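Local coordinates for protein alpha-Amylase (Thermotoga maritima, PDB 2B5D) that is an alpha-amylase-type protein of glycosyl hydrolase family 57, with a C-terminal region related to that of 1,4-alpha-glucan branching enzymes, at residues V206-H209 with A210-A214; G187-Q190 with G191-L194; K378-T381 with A382-I386; D193-L196 with A197-N200; R332-M335 with D336-V340. One frame throughout, in Å; residues are numbered along the deposited sequence.

Contact 1 of 5, residues V206-H209 with A210-A214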
loop_
_atom_site.group_PDB
_atom_site.type_symbol
_atom_site.label_atom_id
_atom_site.label_comp_id
_atom_site.label_asym_id
_atom_site.label_seq_id
_atom_site.Cartn_x
_atom_site.Cartn_y
_atom_site.Cartn_z
ATOM N N VAL A 206 4.977 -28.794 27.327
ATOM C CA VAL A 206 4.416 -29.109 26.029
ATOM C C VAL A 206 2.868 -28.849 26.078
ATOM O O VAL A 206 2.277 -28.680 27.152
ATOM C CB VAL A 206 4.708 -30.590 25.637
ATOM C CG1 VAL A 206 6.268 -30.891 25.533
ATOM C CG2 VAL A 206 4.088 -31.513 26.617
ATOM N N ASP A 207 2.287 -28.787 24.894
ATOM C CA ASP A 207 0.888 -28.874 24.629
ATOM C C ASP A 207 0.381 -30.273 25.003
ATOM O O ASP A 207 1.126 -31.285 24.911
ATOM C CB ASP A 207 0.646 -28.712 23.126
ATOM C CG ASP A 207 -0.846 -28.574 22.778
ATOM O OD1 ASP A 207 -1.470 -27.618 23.278
ATOM O OD2 ASP A 207 -1.394 -29.389 21.976
ATOM N N SER A 208 -0.920 -30.309 25.341
ATOM C CA SER A 208 -1.674 -31.481 25.689
ATOM C C SER A 208 -1.583 -32.554 24.650
ATOM O O SER A 208 -1.561 -33.733 24.985
ATOM C CB SER A 208 -3.181 -31.078 25.824
ATOM O OG SER A 208 -3.278 -30.169 26.882
ATOM N N HIS A 209 -1.544 -32.152 23.389
ATOM C CA HIS A 209 -1.447 -33.121 22.293
ATOM C C HIS A 209 -0.105 -33.976 22.340
ATOM O O HIS A 209 0.001 -35.088 21.745
ATOM C CB HIS A 209 -1.522 -32.337 20.992
ATOM C CG HIS A 209 -1.558 -33.194 19.778
ATOM N ND1 HIS A 209 -0.441 -33.413 18.982
ATOM C CD2 HIS A 209 -2.579 -33.865 19.192
ATOM C CE1 HIS A 209 -0.777 -34.200 17.971
ATOM N NE2 HIS A 209 -2.067 -34.487 18.072
ATOM N N ALA A 210 0.907 -33.424 23.000
ATOM C CA ALA A 210 2.177 -34.134 23.166
ATOM C C ALA A 210 2.003 -35.415 23.980
ATOM O O ALA A 210 2.761 -36.381 23.779
ATOM C CB ALA A 210 3.255 -33.210 23.828
ATOM N N PHE A 211 1.038 -35.422 24.913
ATOM C CA PHE A 211 0.729 -36.626 25.708
ATOM C C PHE A 211 -0.355 -37.438 25.027
ATOM O O PHE A 211 -0.276 -38.683 25.008
ATOM C CB PHE A 211 0.246 -36.295 27.104
ATOM C CG PHE A 211 1.319 -35.769 28.067
ATOM C CD1 PHE A 211 1.108 -35.842 29.451
ATOM C CD2 PHE A 211 2.530 -35.246 27.609
ATOM C CE1 PHE A 211 2.061 -35.355 30.366
ATOM C CE2 PHE A 211 3.480 -34.738 28.493
ATOM C CZ PHE A 211 3.256 -34.800 29.882
ATOM N N TRP A 212 -1.377 -36.765 24.488
ATOM C CA TRP A 212 -2.525 -37.483 23.915
ATOM C C TRP A 212 -2.124 -38.270 22.730
ATOM O O TRP A 212 -2.730 -39.288 22.390
ATOM C CB TRP A 212 -3.675 -36.532 23.499
ATOM C CG TRP A 212 -4.300 -35.822 24.670
ATOM C CD1 TRP A 212 -4.357 -36.267 25.969
ATOM C CD2 TRP A 212 -4.997 -34.576 24.645
ATOM N NE1 TRP A 212 -4.992 -35.336 26.761
ATOM C CE2 TRP A 212 -5.405 -34.296 25.967
ATOM C CE3 TRP A 212 -5.308 -33.664 23.634
ATOM C CZ2 TRP A 212 -6.140 -33.151 26.301
ATOM C CZ3 TRP A 212 -6.039 -32.502 23.975
ATOM C CH2 TRP A 212 -6.428 -32.263 25.295
ATOM N N PHE A 213 -1.139 -37.759 22.020
ATOM C CA PHE A 213 -0.819 -38.366 20.756
ATOM C C PHE A 213 0.491 -39.206 20.788
ATOM O O PHE A 213 0.910 -39.729 19.764
ATOM C CB PHE A 213 -0.823 -37.299 19.671
ATOM C CG PHE A 213 -1.446 -37.767 18.416
ATOM C CD1 PHE A 213 -2.808 -38.001 18.364
ATOM C CD2 PHE A 213 -0.662 -38.056 17.310
ATOM C CE1 PHE A 213 -3.396 -38.504 17.209
ATOM C CE2 PHE A 213 -1.239 -38.529 16.114
ATOM C CZ PHE A 213 -2.612 -38.764 16.069
ATOM N N ALA A 214 1.094 -39.328 21.975
ATOM C CA ALA A 214 2.194 -40.247 22.262
ATOM C C ALA A 214 1.838 -41.727 21.922
ATOM O O ALA A 214 0.649 -42.099 21.841
ATOM C CB ALA A 214 2.598 -40.091 23.705
#
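S208 O takes two backbone donors: W212 N at 3.1 Å in the carbonyl plane and nearly straight (164°), and F211 N from above that plane. Before it, A210 N bonds D207 O at 2.9 Å; after it, F213 N bonds H209 O, also at 2.9 Å. D207 adds a capping bond, H209 N reaching D207 OD2 at 3.1 Å from above the carboxylate plane, while D207 OD1 forms a salt bridge with R237. These bonds turn the chain from the end of parallel strand 203-206 into the short helix 209-212. S208 CB packs against one face of the W212 indole, 3.5 Å from the centroid of its six-membered ring, and S208 OG is bonded to R237 O. CG of H209 is anti to the backbone N (chi1 -175°), which carries the imidazole alongside F213; F213 CB sits over one imidazole face, 3.6 Å from its centroid. The two rings are near parallel, at 16°, but slid apart with little overlap. F213 also makes a cation-pi contact with K326 of the second subunit. On the strand side, V206 CG2 presses on A210 CB at 3.4 Å, a tight pair, and meets F211 CE2 at 3.8 Å.

Contact 2 of 5, residues G187-Q190 with G191-L194; sequences GYYQ and GLDL
Y188, Y189, L192 and D193 meet in a local contact round a turn, where the chain that follows strand 180-182 enters helix 192-198. The turn, from Y189 to L192, is a type II beta turn closed by L192 N to Y189 O, 3.1 Å long and fairly straight. G191 occupies its third position with phi 114°, a backbone shape in which a side chain would collide with the Q190 carbonyl oxygen. L192 touches both tyrosines. Its CB stands over the centre of the Y189 ring, 4.2 Å from the centroid in a CH-pi contact, and its CG touches Y189 CE1 at 3.6 Å. The same CB lies 3.8 Å from Y188 CE1, where leucine and tyrosine run past each other in opposite directions. Beyond that ring, the Y188 hydroxyl donates to D193 OD2 at 2.8 Å, arriving from well above the carboxylate plane; ring and carboxylate planes stand 52° apart. With chi1 at 48°, D193 CG sits between its own backbone N and carbonyl carbon, which turns the carboxylate back over the start of the helix, and OD2 also takes a weak bond from G191 N. Helix 156-174 packs against Y189 and L192 through V159, while Y188 meets the ring of F204 on the next strand. The arrangement is a glycine-containing type II turn leading into the helix of a beta-alpha-beta crossover, part of the parallel sheet and helices of this family 57 domain.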
loop_
_atom_site.group_PDB
_atom_site.type_symbol
_atom_site.label_atom_id
_atom_site.label_comp_id
_atom_site.label_asym_id
_atom_site.label_seq_id
_atom_site.Cartn_x
_atom_site.Cartn_y
_atom_site.Cartn_z
ATOM N N GLY A 187 6.630 -25.448 20.677
ATOM C CA GLY A 187 7.038 -26.194 19.503
ATOM C C GLY A 187 8.066 -27.260 19.909
ATOM O O GLY A 187 9.170 -26.962 20.332
ATOM N N TYR A 188 7.641 -28.498 19.812
ATOM C CA TYR A 188 8.387 -29.622 20.267
ATOM C C TYR A 188 8.309 -30.617 19.130
ATOM O O TYR A 188 7.256 -30.775 18.518
ATOM C CB TYR A 188 7.816 -30.238 21.557
ATOM C CG TYR A 188 8.655 -31.491 21.955
ATOM C CD1 TYR A 188 9.877 -31.359 22.674
ATOM C CD2 TYR A 188 8.267 -32.768 21.552
ATOM C CE1 TYR A 188 10.649 -32.497 23.023
ATOM C CE2 TYR A 188 9.030 -33.883 21.870
ATOM C CZ TYR A 188 10.227 -33.740 22.584
ATOM O OH TYR A 188 10.942 -34.868 22.902
ATOM N N TYR A 189 9.452 -31.211 18.809
ATOM C CA TYR A 189 9.519 -32.337 17.866
ATOM C C TYR A 189 10.403 -33.438 18.471
ATOM O O TYR A 189 11.228 -33.198 19.352
ATOM C CB TYR A 189 10.053 -31.910 16.479
ATOM C CG TYR A 189 11.479 -31.418 16.483
ATOM C CD1 TYR A 189 11.772 -30.076 16.786
ATOM C CD2 TYR A 189 12.533 -32.289 16.211
ATOM C CE1 TYR A 189 13.110 -29.599 16.784
ATOM C CE2 TYR A 189 13.846 -31.848 16.200
ATOM C CZ TYR A 189 14.129 -30.505 16.476
ATOM O OH TYR A 189 15.423 -30.099 16.483
ATOM N N GLN A 190 10.218 -34.646 17.992
ATOM C CA GLN A 190 10.835 -35.787 18.649
ATOM C C GLN A 190 12.348 -35.811 18.507
ATOM O O GLN A 190 12.891 -35.709 17.407
ATOM C CB GLN A 190 10.235 -37.065 18.083
ATOM C CG GLN A 190 9.153 -37.578 18.913
ATOM C CD GLN A 190 8.789 -38.944 18.480
ATOM O OE1 GLN A 190 8.671 -39.839 19.307
ATOM N NE2 GLN A 190 8.638 -39.144 17.162
ATOM N N GLY A 191 13.037 -35.873 19.630
ATOM C CA GLY A 191 14.481 -35.785 19.555
ATOM C C GLY A 191 14.985 -34.534 20.210
ATOM O O GLY A 191 16.123 -34.503 20.688
ATOM N N LEU A 192 14.142 -33.502 20.279
ATOM C CA LEU A 192 14.538 -32.199 20.838
ATOM C C LEU A 192 14.883 -32.291 22.294
ATOM O O LEU A 192 15.552 -31.442 22.828
ATOM C CB LEU A 192 13.359 -31.178 20.703
ATOM C CG LEU A 192 13.506 -29.693 20.357
ATOM C CD1 LEU A 192 12.404 -28.785 20.905
ATOM C CD2 LEU A 192 14.837 -29.084 20.568
ATOM N N ASP A 193 14.309 -33.252 22.998
ATOM C CA ASP A 193 14.642 -33.487 24.447
ATOM C C ASP A 193 16.142 -33.834 24.626
ATOM O O ASP A 193 16.814 -33.404 25.610
ATOM C CB ASP A 193 13.775 -34.615 25.003
ATOM C CG ASP A 193 13.747 -35.851 24.091
ATOM O OD1 ASP A 193 13.898 -36.982 24.548
ATOM O OD2 ASP A 193 13.586 -35.724 22.898
ATOM N N LEU A 194 16.677 -34.578 23.680
ATOM C CA LEU A 194 18.158 -34.843 23.676
ATOM C C LEU A 194 19.063 -33.590 23.807
ATOM O O LEU A 194 19.912 -33.520 24.718
ATOM C CB LEU A 194 18.488 -35.620 22.434
ATOM C CG LEU A 194 18.237 -37.126 22.435
ATOM C CD1 LEU A 194 17.901 -37.815 23.742
ATOM C CD2 LEU A 194 17.450 -37.608 21.239
#

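Contact 3 of 5, residues K378-T381 with A382-I386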
loop_
_atom_site.group_PDB
_atom_site.type_symbol
_atom_site.label_atom_id
_atom_site.label_comp_id
_atom_site.label_asym_id
_atom_site.label_seq_id
_atom_site.Cartn_x
_atom_site.Cartn_y
_atom_site.Cartn_z
ATOM N N LYS A 378 -2.713 -26.498 46.754
ATOM C CA LYS A 378 -1.417 -25.930 47.055
ATOM C C LYS A 378 -0.866 -25.274 45.766
ATOM O O LYS A 378 -1.016 -25.818 44.668
ATOM C CB LYS A 378 -0.502 -27.077 47.490
ATOM C CG LYS A 378 0.846 -26.625 48.090
ATOM C CD LYS A 378 1.535 -27.780 48.770
ATOM C CE LYS A 378 1.366 -29.066 47.953
ATOM N NZ LYS A 378 2.478 -30.063 48.197
ATOM N N LEU A 379 -0.265 -24.100 45.890
ATOM C CA LEU A 379 0.518 -23.550 44.788
ATOM C C LEU A 379 1.871 -24.252 44.816
ATOM O O LEU A 379 2.432 -24.406 45.880
ATOM C CB LEU A 379 0.746 -22.058 44.942
ATOM C CG LEU A 379 -0.464 -21.111 44.994
ATOM C CD1 LEU A 379 0.015 -19.656 45.226
ATOM C CD2 LEU A 379 -1.320 -21.200 43.752
ATOM N N VAL A 380 2.358 -24.678 43.644
ATOM C CA VAL A 380 3.716 -25.225 43.463
ATOM C C VAL A 380 4.428 -24.505 42.316
ATOM O O VAL A 380 3.775 -23.947 41.433
ATOM C CB VAL A 380 3.685 -26.772 43.163
ATOM C CG1 VAL A 380 2.999 -27.538 44.300
ATOM C CG2 VAL A 380 2.994 -27.100 41.813
ATOM N N THR A 381 5.757 -24.476 42.335
ATOM C CA THR A 381 6.505 -24.064 41.135
ATOM C C THR A 381 6.890 -25.364 40.457
ATOM O O THR A 381 6.784 -26.423 41.055
ATOM C CB THR A 381 7.778 -23.282 41.461
ATOM O OG1 THR A 381 8.743 -24.199 41.985
ATOM C CG2 THR A 381 7.502 -22.167 42.441
ATOM N N ALA A 382 7.375 -25.295 39.231
ATOM C CA ALA A 382 7.680 -26.498 38.489
ATOM C C ALA A 382 8.943 -27.215 39.024
ATOM O O ALA A 382 9.063 -28.434 38.942
ATOM C CB ALA A 382 7.821 -26.168 37.046
ATOM N N SER A 383 9.890 -26.452 39.557
ATOM C CA SER A 383 11.095 -27.059 40.085
ATOM C C SER A 383 10.789 -27.743 41.442
ATOM O O SER A 383 11.361 -28.784 41.729
ATOM C CB SER A 383 12.174 -26.017 40.244
ATOM O OG SER A 383 11.607 -24.939 40.959
ATOM N N GLU A 384 9.863 -27.198 42.244
ATOM C CA GLU A 384 9.364 -27.933 43.425
ATOM C C GLU A 384 8.804 -29.291 43.058
ATOM O O GLU A 384 9.070 -30.285 43.734
ATOM C CB GLU A 384 8.278 -27.177 44.152
ATOM C CG GLU A 384 8.784 -26.153 45.115
ATOM C CD GLU A 384 7.671 -25.246 45.591
ATOM O OE1 GLU A 384 6.555 -25.331 45.009
ATOM O OE2 GLU A 384 7.906 -24.447 46.540
ATOM N N VAL A 385 8.012 -29.357 41.999
ATOM C CA VAL A 385 7.477 -30.653 41.663
ATOM C C VAL A 385 8.485 -31.689 41.170
ATOM O O VAL A 385 8.371 -32.848 41.534
ATOM C CB VAL A 385 6.063 -30.649 40.943
ATOM C CG1 VAL A 385 5.492 -29.240 40.749
ATOM C CG2 VAL A 385 5.994 -31.583 39.713
ATOM N N ILE A 386 9.485 -31.286 40.392
ATOM C CA ILE A 386 10.479 -32.267 39.904
ATOM C C ILE A 386 11.380 -32.748 41.042
ATOM O O ILE A 386 11.825 -33.877 40.995
ATOM C CB ILE A 386 11.312 -31.789 38.678
ATOM C CG1 ILE A 386 12.313 -30.696 39.058
ATOM C CG2 ILE A 386 10.392 -31.432 37.493
ATOM C CD1 ILE A 386 13.353 -30.392 37.939
#
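V380 and T381 fold against the first turn of helix 382-388, making the junction of a strand with a helix in which T381 holds the N-cap position. The chain arrives along strand 377-379, which pairs in parallel with strand 3-11 and is backed by helix 360-373. V380 comes next, still bonded through its backbone to I5. Its CG2 lies in the position between backbone N and carbonyl carbon, and from there it comes to 3.5 Å of V385 CG1, a closeness to be read with caution because V385 is modelled eclipsed (chi1 -1°); the two valines cross at about a right angle. The CA of V380 also lies close to E384 OE1, at 3.2 Å. T381 then carries the polar part. Its N donates to E384 OE1 at 2.9 Å and 159°, reaching the oxygen from above the carboxylate plane. E384 can return this far because its CG is anti to the carbonyl carbon (chi1 -83°) and the chain beyond is extended, so the carboxylate doubles back along the start of the helix. This is the half of a capping box in which the glutamate three residues on accepts from the N-cap amide. The other carboxylate oxygen, OE2, forms a salt bridge with R52, so both oxygens are engaged and the group is held from two directions. The first helical turn closes with a weak bond from V385 N to T381 O at 3.3 Å.

Contact 4 of 5, residues D193-L196 with A197-N200; sequences DLYL and AQNN
L194 and Q198 are joined by the shorter of two firm helical bonds: Q198 N meets L194 O at 2.7 Å, in the carbonyl plane and at 170°. One residue earlier A197 N meets D193 O at 2.8 Å, almost in line with the carbonyl bond. This is the tight part of the contact, regular alpha-helical backbone with A197 CB lying 3.3 Å from L194 O. The next donor fits less well. N199 N is shared between Y195 O at 3.0 Å and L196 O at 3.1 Å, both weak bonds, as helical geometry gives out. N200, at positive phi, is the C-prime residue of a Schellman motif: its N bonds A197 O at 2.8 Å, and V201 N bonds L196 O. L194, Q198 and N200 form the looser solvent side. At its boundary, Q198 CG is anti to its carbonyl carbon (chi1 -45°) and the chain is extended beyond it, which lays the exposed Q198 side chain alongside that of buried Y195, the two running the same way. Q198 NE2 comes to 3.6 Å from Y195 CD2, with amide and ring planes 65° apart, a van der Waals contact and not a stack. Toward the protein, Y195 packs on P156 and N160 of helix 156-174, and N199 on I163. The helix that ends here, 192-198, is the connecting helix of a beta-alpha-beta unit between parallel strands 180-182 and 203-206.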
loop_
_atom_site.group_PDB
_atom_site.type_symbol
_atom_site.label_atom_id
_atom_site.label_comp_id
_atom_site.label_asym_id
_atom_site.label_seq_id
_atom_site.Cartn_x
_atom_site.Cartn_y
_atom_site.Cartn_z
ATOM N N ASP A 193 14.309 -33.252 22.998
ATOM C CA ASP A 193 14.642 -33.487 24.447
ATOM C C ASP A 193 16.142 -33.834 24.626
ATOM O O ASP A 193 16.814 -33.404 25.610
ATOM C CB ASP A 193 13.775 -34.615 25.003
ATOM C CG ASP A 193 13.747 -35.851 24.091
ATOM O OD1 ASP A 193 13.898 -36.982 24.548
ATOM O OD2 ASP A 193 13.586 -35.724 22.898
ATOM N N LEU A 194 16.677 -34.578 23.680
ATOM C CA LEU A 194 18.158 -34.843 23.676
ATOM C C LEU A 194 19.063 -33.590 23.807
ATOM O O LEU A 194 19.912 -33.520 24.718
ATOM C CB LEU A 194 18.488 -35.620 22.434
ATOM C CG LEU A 194 18.237 -37.126 22.435
ATOM C CD1 LEU A 194 17.901 -37.815 23.742
ATOM C CD2 LEU A 194 17.450 -37.608 21.239
ATOM N N TYR A 195 18.770 -32.552 22.986
ATOM C CA TYR A 195 19.517 -31.284 22.991
ATOM C C TYR A 195 19.302 -30.546 24.261
ATOM O O TYR A 195 20.171 -29.793 24.715
ATOM C CB TYR A 195 19.146 -30.398 21.781
ATOM C CG TYR A 195 19.624 -30.967 20.473
ATOM C CD1 TYR A 195 18.716 -31.371 19.500
ATOM C CD2 TYR A 195 21.002 -31.151 20.207
ATOM C CE1 TYR A 195 19.155 -31.961 18.303
ATOM C CE2 TYR A 195 21.440 -31.707 18.967
ATOM C CZ TYR A 195 20.529 -32.109 18.059
ATOM O OH TYR A 195 20.940 -32.681 16.874
ATOM N N LEU A 196 18.143 -30.754 24.856
ATOM C CA LEU A 196 17.826 -30.102 26.121
ATOM C C LEU A 196 18.640 -30.751 27.195
ATOM O O LEU A 196 19.150 -30.069 28.096
ATOM C CB LEU A 196 16.300 -30.220 26.459
ATOM C CG LEU A 196 15.223 -29.144 26.148
ATOM C CD1 LEU A 196 15.761 -27.927 25.312
ATOM C CD2 LEU A 196 13.774 -29.687 25.659
ATOM N N ALA A 197 18.694 -32.084 27.142
ATOM C CA ALA A 197 19.565 -32.885 28.033
ATOM C C ALA A 197 21.015 -32.451 27.811
ATOM O O ALA A 197 21.695 -31.991 28.770
ATOM C CB ALA A 197 19.363 -34.436 27.811
ATOM N N GLN A 198 21.479 -32.438 26.561
ATOM C CA GLN A 198 22.867 -31.908 26.352
ATOM C C GLN A 198 23.105 -30.536 26.943
ATOM O O GLN A 198 24.238 -30.194 27.351
ATOM C CB GLN A 198 23.302 -31.961 24.912
ATOM C CG GLN A 198 22.975 -33.303 24.235
ATOM C CD GLN A 198 23.067 -33.147 22.776
ATOM O OE1 GLN A 198 22.584 -33.977 21.967
ATOM N NE2 GLN A 198 23.683 -32.046 22.393
ATOM N N ASN A 199 22.044 -29.740 27.068
ATOM C CA ASN A 199 22.201 -28.349 27.538
ATOM C C ASN A 199 21.946 -28.226 29.012
ATOM O O ASN A 199 21.887 -27.108 29.563
ATOM C CB ASN A 199 21.305 -27.403 26.726
ATOM C CG ASN A 199 21.922 -26.959 25.414
ATOM O OD1 ASN A 199 21.577 -27.458 24.329
ATOM N ND2 ASN A 199 22.812 -25.990 25.493
ATOM N N ASN A 200 21.834 -29.388 29.671
ATOM C CA ASN A 200 21.577 -29.507 31.108
ATOM C C ASN A 200 20.238 -28.892 31.551
ATOM O O ASN A 200 20.108 -28.320 32.677
ATOM C CB ASN A 200 22.745 -28.970 31.933
ATOM C CG ASN A 200 24.074 -29.739 31.630
ATOM O OD1 ASN A 200 24.076 -30.947 31.322
ATOM N ND2 ASN A 200 25.165 -29.009 31.635
#

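Contact 5 of 5, residues R332-M335 with D336-V340; sequences RRLM and DIMGV
L334 O receives M338 N at 2.7 Å, short but bent at 134°, the shortest backbone bond joining 332-335 to 336-340. Two ordinary helical bonds precede it, D336 N to R332 O and I337 N to R333 O, both 3.1 Å. M335 O ends the series with two donors: G339 N at 2.8 Å and, weakly, M338 N. Side chains follow the same spacing. M338 lies alongside L334, pointing the same way, with SD 4.2 Å from L334 CG. Its CG, anti to the carbonyl carbon (chi1 -68°), also passes 3.1 Å from L334 O, which carries SD back alongside L334. I337 CD1 lies 4.3 Å from R333 CG, a looser contact on an exposed flank. The whole is the C-terminal end of the long helix 309-338. G339 is the first residue to leave helical angles, at phi 92°, a conformation that leaves no room for a beta carbon beside the M338 carbonyl; the chain then turns back, and V340 O comes 4.0 Å from M335 CG, before strand 343-349 begins. Further out, M335 packs on M1 and P342, and M338 on Y223. R332 NH1 forms a salt bridge with D376, just ahead of strand 377-379. R333 has a long, weak ion pair with E240 and touches Q217 of the second subunit.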
loop_
_atom_site.group_PDB
_atom_site.type_symbol
_atom_site.label_atom_id
_atom_site.label_comp_id
_atom_site.label_asym_id
_atom_site.label_seq_id
_atom_site.Cartn_x
_atom_site.Cartn_y
_atom_site.Cartn_z
ATOM N N ARG A 332 -10.268 -32.549 43.434
ATOM C CA ARG A 332 -10.881 -33.591 44.232
ATOM C C ARG A 332 -11.273 -34.744 43.340
ATOM O O ARG A 332 -11.005 -35.905 43.674
ATOM C CB ARG A 332 -12.095 -33.048 45.005
ATOM C CG ARG A 332 -11.746 -32.204 46.257
ATOM C CD ARG A 332 -13.027 -31.972 47.096
ATOM N NE ARG A 332 -14.094 -31.457 46.224
ATOM C CZ ARG A 332 -14.434 -30.173 46.140
ATOM N NH1 ARG A 332 -13.827 -29.260 46.917
ATOM N NH2 ARG A 332 -15.396 -29.812 45.295
ATOM N N ARG A 333 -11.889 -34.431 42.207
ATOM C CA ARG A 333 -12.271 -35.429 41.230
ATOM C C ARG A 333 -11.044 -36.248 40.743
ATOM O O ARG A 333 -11.141 -37.460 40.517
ATOM C CB ARG A 333 -12.915 -34.701 40.056
ATOM C CG ARG A 333 -13.250 -35.559 38.851
ATOM C CD ARG A 333 -13.945 -34.739 37.771
ATOM N NE ARG A 333 -13.046 -33.962 36.908
ATOM C CZ ARG A 333 -12.989 -32.627 36.851
ATOM N NH1 ARG A 333 -13.793 -31.856 37.614
ATOM N NH2 ARG A 333 -12.134 -32.055 36.010
ATOM N N LEU A 334 -9.908 -35.569 40.565
ATOM C CA LEU A 334 -8.697 -36.175 40.026
ATOM C C LEU A 334 -8.004 -37.039 41.062
ATOM O O LEU A 334 -7.587 -38.118 40.734
ATOM C CB LEU A 334 -7.717 -35.105 39.521
ATOM C CG LEU A 334 -7.495 -34.742 38.040
ATOM C CD1 LEU A 334 -8.493 -35.283 37.056
ATOM C CD2 LEU A 334 -7.302 -33.216 37.906
ATOM N N MET A 335 -7.850 -36.538 42.291
ATOM C CA MET A 335 -7.324 -37.328 43.404
ATOM C C MET A 335 -8.108 -38.640 43.531
ATOM O O MET A 335 -7.526 -39.745 43.564
ATOM C CB MET A 335 -7.365 -36.528 44.711
ATOM C CG MET A 335 -6.108 -35.733 44.949
ATOM S SD MET A 335 -6.018 -34.518 46.291
ATOM C CE MET A 335 -7.377 -33.396 45.870
ATOM N N ASP A 336 -9.433 -38.525 43.553
ATOM C CA ASP A 336 -10.274 -39.693 43.688
ATOM C C ASP A 336 -10.096 -40.693 42.524
ATOM O O ASP A 336 -10.105 -41.898 42.753
ATOM C CB ASP A 336 -11.737 -39.283 43.927
ATOM C CG ASP A 336 -12.707 -40.462 43.777
ATOM O OD1 ASP A 336 -12.927 -41.229 44.772
ATOM O OD2 ASP A 336 -13.245 -40.617 42.647
ATOM N N ILE A 337 -9.917 -40.205 41.296
ATOM C CA ILE A 337 -9.688 -41.091 40.133
ATOM C C ILE A 337 -8.225 -41.601 40.003
ATOM O O ILE A 337 -7.999 -42.701 39.479
ATOM C CB ILE A 337 -10.155 -40.441 38.808
ATOM C CG1 ILE A 337 -11.665 -40.557 38.651
ATOM C CG2 ILE A 337 -9.514 -41.105 37.582
ATOM C CD1 ILE A 337 -12.257 -39.589 37.599
ATOM N N MET A 338 -7.258 -40.827 40.502
ATOM C CA MET A 338 -5.834 -41.078 40.270
ATOM C C MET A 338 -5.162 -41.804 41.404
ATOM O O MET A 338 -4.399 -42.721 41.162
ATOM C CB MET A 338 -5.056 -39.767 40.057
ATOM C CG MET A 338 -5.407 -39.052 38.768
ATOM S SD MET A 338 -4.437 -37.569 38.405
ATOM C CE MET A 338 -4.824 -37.735 36.657
ATOM N N GLY A 339 -5.377 -41.342 42.632
ATOM C CA GLY A 339 -4.738 -41.961 43.768
ATOM C C GLY A 339 -3.419 -41.292 44.094
ATOM O O GLY A 339 -2.707 -41.668 45.045
ATOM N N VAL A 340 -3.066 -40.299 43.295
ATOM C CA VAL A 340 -1.971 -39.416 43.677
ATOM C C VAL A 340 -2.383 -37.952 43.396
ATOM O O VAL A 340 -3.405 -37.691 42.752
ATOM C CB VAL A 340 -0.636 -39.862 43.018
ATOM C CG1 VAL A 340 -0.685 -39.724 41.466
ATOM C CG2 VAL A 340 0.554 -39.139 43.673
#

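In the fold
Contacts 2, 4 and 1 follow one another along the chain and mark the start and end of helix 192-198 and the exit from the next strand. Contacts 2 and 4 share D193 and L194, with centres 9 Å apart; contact 1 lies about 12 Å from contact 2, centre to centre, without touching it. Contact 3 is about 21 Å from contact 1 between centres, yet strand 233-236 links them, F235 bonding to V206 and packing on V385. Contact 5 is about 18 Å from contact 3 and 33 Å from contact 4, between centres. Contacts 1 and 5 both have residues touching the second subunit.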